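PDB 2HQ4: PH1570-like domain-containing protein from Pyrococcus horikoshii, which is of unknown function but belongs to the Ph1570 family and folds into an antiparallel beta sheet with several helices. Local coordinates for residues I72-G76 with E77-D81; P148-A151 with N152-K156. All blocks are in the same frame, centred on the assembly; numbering follows the deposited sequence.

Contact 1 of 2, residues I72-G76 with E77-D81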
# COMPACT_ATOMS: atom_id res chain seq x y z
N ILE A 72 4.83 7.15 14.50
CA ILE A 72 5.81 6.27 13.91
C ILE A 72 7.12 7.02 13.70
O ILE A 72 7.11 8.16 13.25
CB ILE A 72 5.29 5.69 12.57
CG1 ILE A 72 4.21 4.64 12.81
CG2 ILE A 72 6.42 5.03 11.77
CD1 ILE A 72 3.56 4.15 11.50
N TYR A 73 8.22 6.36 14.03
CA TYR A 73 9.56 6.87 13.77
C TYR A 73 10.06 6.36 12.43
O TYR A 73 10.13 5.15 12.18
CB TYR A 73 10.53 6.49 14.92
CG TYR A 73 11.86 7.22 14.84
CD1 TYR A 73 12.02 8.50 15.39
CD2 TYR A 73 12.96 6.63 14.18
CE1 TYR A 73 13.26 9.19 15.29
CE2 TYR A 73 14.19 7.30 14.08
CZ TYR A 73 14.34 8.58 14.63
OH TYR A 73 15.58 9.24 14.53
N LEU A 74 10.39 7.29 11.54
CA LEU A 74 10.94 6.92 10.24
C LEU A 74 11.66 8.09 9.61
O LEU A 74 11.06 9.11 9.32
CB LEU A 74 9.81 6.44 9.30
CG LEU A 74 10.26 5.79 7.98
CD1 LEU A 74 11.15 4.54 8.22
CD2 LEU A 74 9.05 5.44 7.07
N GLU A 75 12.95 7.92 9.36
CA GLU A 75 13.77 9.01 8.84
C GLU A 75 13.66 9.08 7.32
O GLU A 75 13.77 8.05 6.65
CB GLU A 75 15.24 8.77 9.25
CG GLU A 75 15.52 8.99 10.75
CD GLU A 75 15.30 10.43 11.17
OE1 GLU A 75 15.92 11.32 10.57
OE2 GLU A 75 14.49 10.67 12.10
N GLY A 76 13.44 10.28 6.78
CA GLY A 76 13.29 10.48 5.33
C GLY A 76 14.41 9.86 4.52
O GLY A 76 14.21 9.35 3.42
N GLU A 77 15.60 9.87 5.11
CA GLU A 77 16.82 9.36 4.52
C GLU A 77 16.73 7.86 4.27
O GLU A 77 17.41 7.32 3.38
CB GLU A 77 17.99 9.68 5.47
CG GLU A 77 17.93 11.12 6.07
CD GLU A 77 16.94 11.27 7.24
OE1 GLU A 77 16.75 10.30 7.99
OE2 GLU A 77 16.36 12.36 7.43
N GLU A 78 15.88 7.20 5.05
CA GLU A 78 15.66 5.75 4.89
C GLU A 78 14.83 5.44 3.64
O GLU A 78 14.79 4.30 3.21
CB GLU A 78 14.98 5.15 6.13
CG GLU A 78 15.65 5.47 7.48
CD GLU A 78 15.08 4.66 8.64
OE1 GLU A 78 14.93 3.42 8.46
OE2 GLU A 78 14.78 5.24 9.73
N ILE A 79 14.20 6.46 3.05
CA ILE A 79 13.27 6.26 1.91
C ILE A 79 13.96 6.46 0.56
O ILE A 79 14.14 7.59 0.09
CB ILE A 79 12.01 7.16 2.04
CG1 ILE A 79 11.24 6.81 3.34
CG2 ILE A 79 11.09 7.03 0.82
CD1 ILE A 79 10.48 7.93 3.88
N GLN A 80 14.34 5.35 -0.05
CA GLN A 80 15.13 5.36 -1.28
C GLN A 80 14.53 4.42 -2.33
O GLN A 80 13.82 3.48 -1.98
CB GLN A 80 16.58 4.96 -0.98
CG GLN A 80 17.31 5.86 0.03
CD GLN A 80 17.73 7.21 -0.56
OE1 GLN A 80 17.99 7.33 -1.76
NE2 GLN A 80 17.80 8.23 0.30
N ASP A 81 14.85 4.65 -3.60
CA ASP A 81 14.38 3.78 -4.69
C ASP A 81 14.90 2.34 -4.65
O ASP A 81 16.09 2.09 -4.81
CB ASP A 81 14.65 4.42 -6.06
CG ASP A 81 13.49 5.29 -6.53
OD1 ASP A 81 12.38 5.20 -5.93
OD2 ASP A 81 13.67 6.08 -7.49

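Contact 2 of 2, residues P148-A151 with N152-K156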
# COMPACT_ATOMS: atom_id res chain seq x y z
N PRO A 148 -4.98 1.30 -11.26
CA PRO A 148 -3.91 0.29 -11.32
C PRO A 148 -2.51 0.78 -11.14
O PRO A 148 -1.69 0.02 -10.64
CB PRO A 148 -4.05 -0.36 -12.73
CG PRO A 148 -5.44 0.03 -13.18
CD PRO A 148 -5.77 1.34 -12.53
N SER A 149 -2.24 2.05 -11.52
CA SER A 149 -0.88 2.56 -11.45
C SER A 149 -0.40 2.78 -10.00
O SER A 149 0.83 2.96 -9.75
CB SER A 149 -0.74 3.86 -12.27
OG SER A 149 -1.56 4.86 -11.75
N ILE A 150 -1.34 2.78 -9.07
CA ILE A 150 -0.90 2.86 -7.63
C ILE A 150 -0.04 1.63 -7.27
O ILE A 150 0.78 1.69 -6.36
CB ILE A 150 -2.10 2.99 -6.66
CG1 ILE A 150 -2.98 4.18 -7.04
CG2 ILE A 150 -1.63 3.07 -5.11
CD1 ILE A 150 -2.27 5.33 -7.50
N ALA A 151 -0.23 0.51 -7.98
CA ALA A 151 0.54 -0.71 -7.68
C ALA A 151 2.04 -0.44 -7.58
O ALA A 151 2.66 -0.87 -6.64
CB ALA A 151 0.28 -1.86 -8.71
N ASN A 152 2.62 0.26 -8.56
CA ASN A 152 4.08 0.50 -8.55
C ASN A 152 4.58 1.33 -7.38
O ASN A 152 5.71 1.15 -6.95
CB ASN A 152 4.57 1.15 -9.88
CG ASN A 152 4.13 0.32 -11.12
OD1 ASN A 152 4.96 -0.31 -11.80
ND2 ASN A 152 2.83 0.29 -11.37
N LYS A 153 3.76 2.26 -6.94
CA LYS A 153 4.06 3.11 -5.78
C LYS A 153 4.21 2.26 -4.51
O LYS A 153 5.01 2.59 -3.62
CB LYS A 153 2.96 4.12 -5.59
CG LYS A 153 2.82 5.12 -6.80
CD LYS A 153 1.70 6.14 -6.48
CE LYS A 153 1.46 7.17 -7.62
NZ LYS A 153 2.63 7.45 -8.49
N ILE A 154 3.38 1.22 -4.41
CA ILE A 154 3.42 0.24 -3.29
C ILE A 154 4.57 -0.72 -3.44
O ILE A 154 5.33 -0.94 -2.48
CB ILE A 154 2.06 -0.53 -3.14
CG1 ILE A 154 0.94 0.43 -2.75
CG2 ILE A 154 2.12 -1.67 -2.07
CD1 ILE A 154 -0.46 -0.12 -3.10
N LEU A 155 4.73 -1.28 -4.64
CA LEU A 155 5.68 -2.35 -4.90
C LEU A 155 7.10 -1.90 -4.58
O LEU A 155 7.94 -2.72 -4.18
CB LEU A 155 5.60 -2.81 -6.36
CG LEU A 155 4.38 -3.62 -6.81
CD1 LEU A 155 4.40 -3.85 -8.35
CD2 LEU A 155 4.34 -4.93 -6.03
N LYS A 156 7.34 -0.59 -4.70
CA LYS A 156 8.67 0.01 -4.44
C LYS A 156 9.12 -0.15 -2.97
O LYS A 156 10.32 -0.19 -2.67
CB LYS A 156 8.63 1.47 -4.85
CG LYS A 156 9.87 2.27 -4.51
CD LYS A 156 9.78 3.71 -5.05
CE LYS A 156 9.24 3.73 -6.47
NZ LYS A 156 9.24 5.12 -6.99

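Contact 1 of 2, residues I72-G76 with E77-D81
Glu78 reaches back to Glu75 because its CG lies beside its own backbone N (chi1 -52°) and the chain then runs out extended. This brings OE2 to the backbone of Glu75. Glu75 N donates to Glu78 OE2 at 3.3 Å, a nearly straight bond that arrives from above the carboxylate plane. On the way, Glu78 CG passes 3.3 Å from Glu75 O. The other carboxylate oxygen of Glu78, OE1, rests 3.9 Å from Leu74 CD1, so an apolar methyl borders the acid group. The backbone adds bonds in the opposite sense: Glu78 N donates to Glu75 O at 2.8 Å, and Ile79 N to Gly76 O at 2.9 Å. These successive i to i+3 bonds mark the short 3-10 turn that follows helix 61-70. The Glu78 side chain thus accepts from the N-H of Glu75, three residues back, while the backbone bond between the same two residues closes the turn. With a proline in place of Glu75, the N-H is gone and the carboxylate of Glu78 would probably lose its mate and be set free to turn. The chains of Glu75 and Glu77 run side by side, pointing the same way, their carboxylate planes 22° apart. The close approach of these two acids is doubtful in the model. Gln80 NE2 donates to Glu77 O at 3.2 Å, with the oxygen close to the amide plane. On the buried side, Leu74 CD2 faces Ile79 CD1 at 4.3 Å. Trp161 touches both residues, and Tyr48 of helix 40-55 packs on Ile79. Lys67 NZ, from helix 61-70, donates to Leu74 O.

Contact 2 of 2, residues P148-A151 with N152-K156
Ile150 and Ile154 meet one helical turn apart, methyl against methyl: Ile150 CG2 lies 3.9 Å from Ile154 CD1. Ile154 has CG1 beside its own backbone N (chi1 -64°), which sends CD1 back along the helix toward Ile150. The terminal methyl of Ile150, CD1, instead meets the alkyl chain of Lys153, 4.2 Å from its CE. Ile150 is thus flanked by an apolar neighbour and by the greasy length of a lysine. Leu155 folds back in the same way over the preceding turn, and its CG comes within 3.2 Å of Ala151 O. Behind these side chains stands the backbone of the short helix 150-155. Ile154 N donates to Ile150 O at 3.3 Å, and Leu155 N to Ala151 O at 2.9 Å; in both, the donor stands almost in line with the carbonyl. These are i to i+4 alpha-helical bonds. Weak i to i+3 bonds accompany them, with Lys153 N also reaching Ile150 O and Ile154 N also reaching Ala151 O. Asn152 N makes a long, weak bond to Ser149 O at 3.5 Å. The helix rests on the antiparallel sheet, where Phe145 of strand 141-145 touches Ile150, Ala151 and Ile154, while Val130 of strand 126-130 touches Ala151 and Leu155. Met46 of helix 40-55 packs against Ile150, Lys153 and Ile154, and Val30 of strand 30-36 touches Ile150 and Lys153.

Contact 1 comes first along the chain, in the loop between helix 61-70 and strand 87-88. Contact 2 follows much later, on helix 150-155 after strand 141-145. Their centres are about 18 Å apart. Contact 2 lies nearer the middle of the chain, against the sheet; contact 1 lies toward the periphery. Helix 40-55 is common ground: its Met46 packs on contact 2 and its Tyr48 on contact 1. The two also touch through a long, weak ion pair, Asp81 OD1 to Lys156 NZ at 3.3 Å. Lys156 also forms a salt bridge with Glu49, so it links the loop, helix 40-55 and the C-terminal part of the chain.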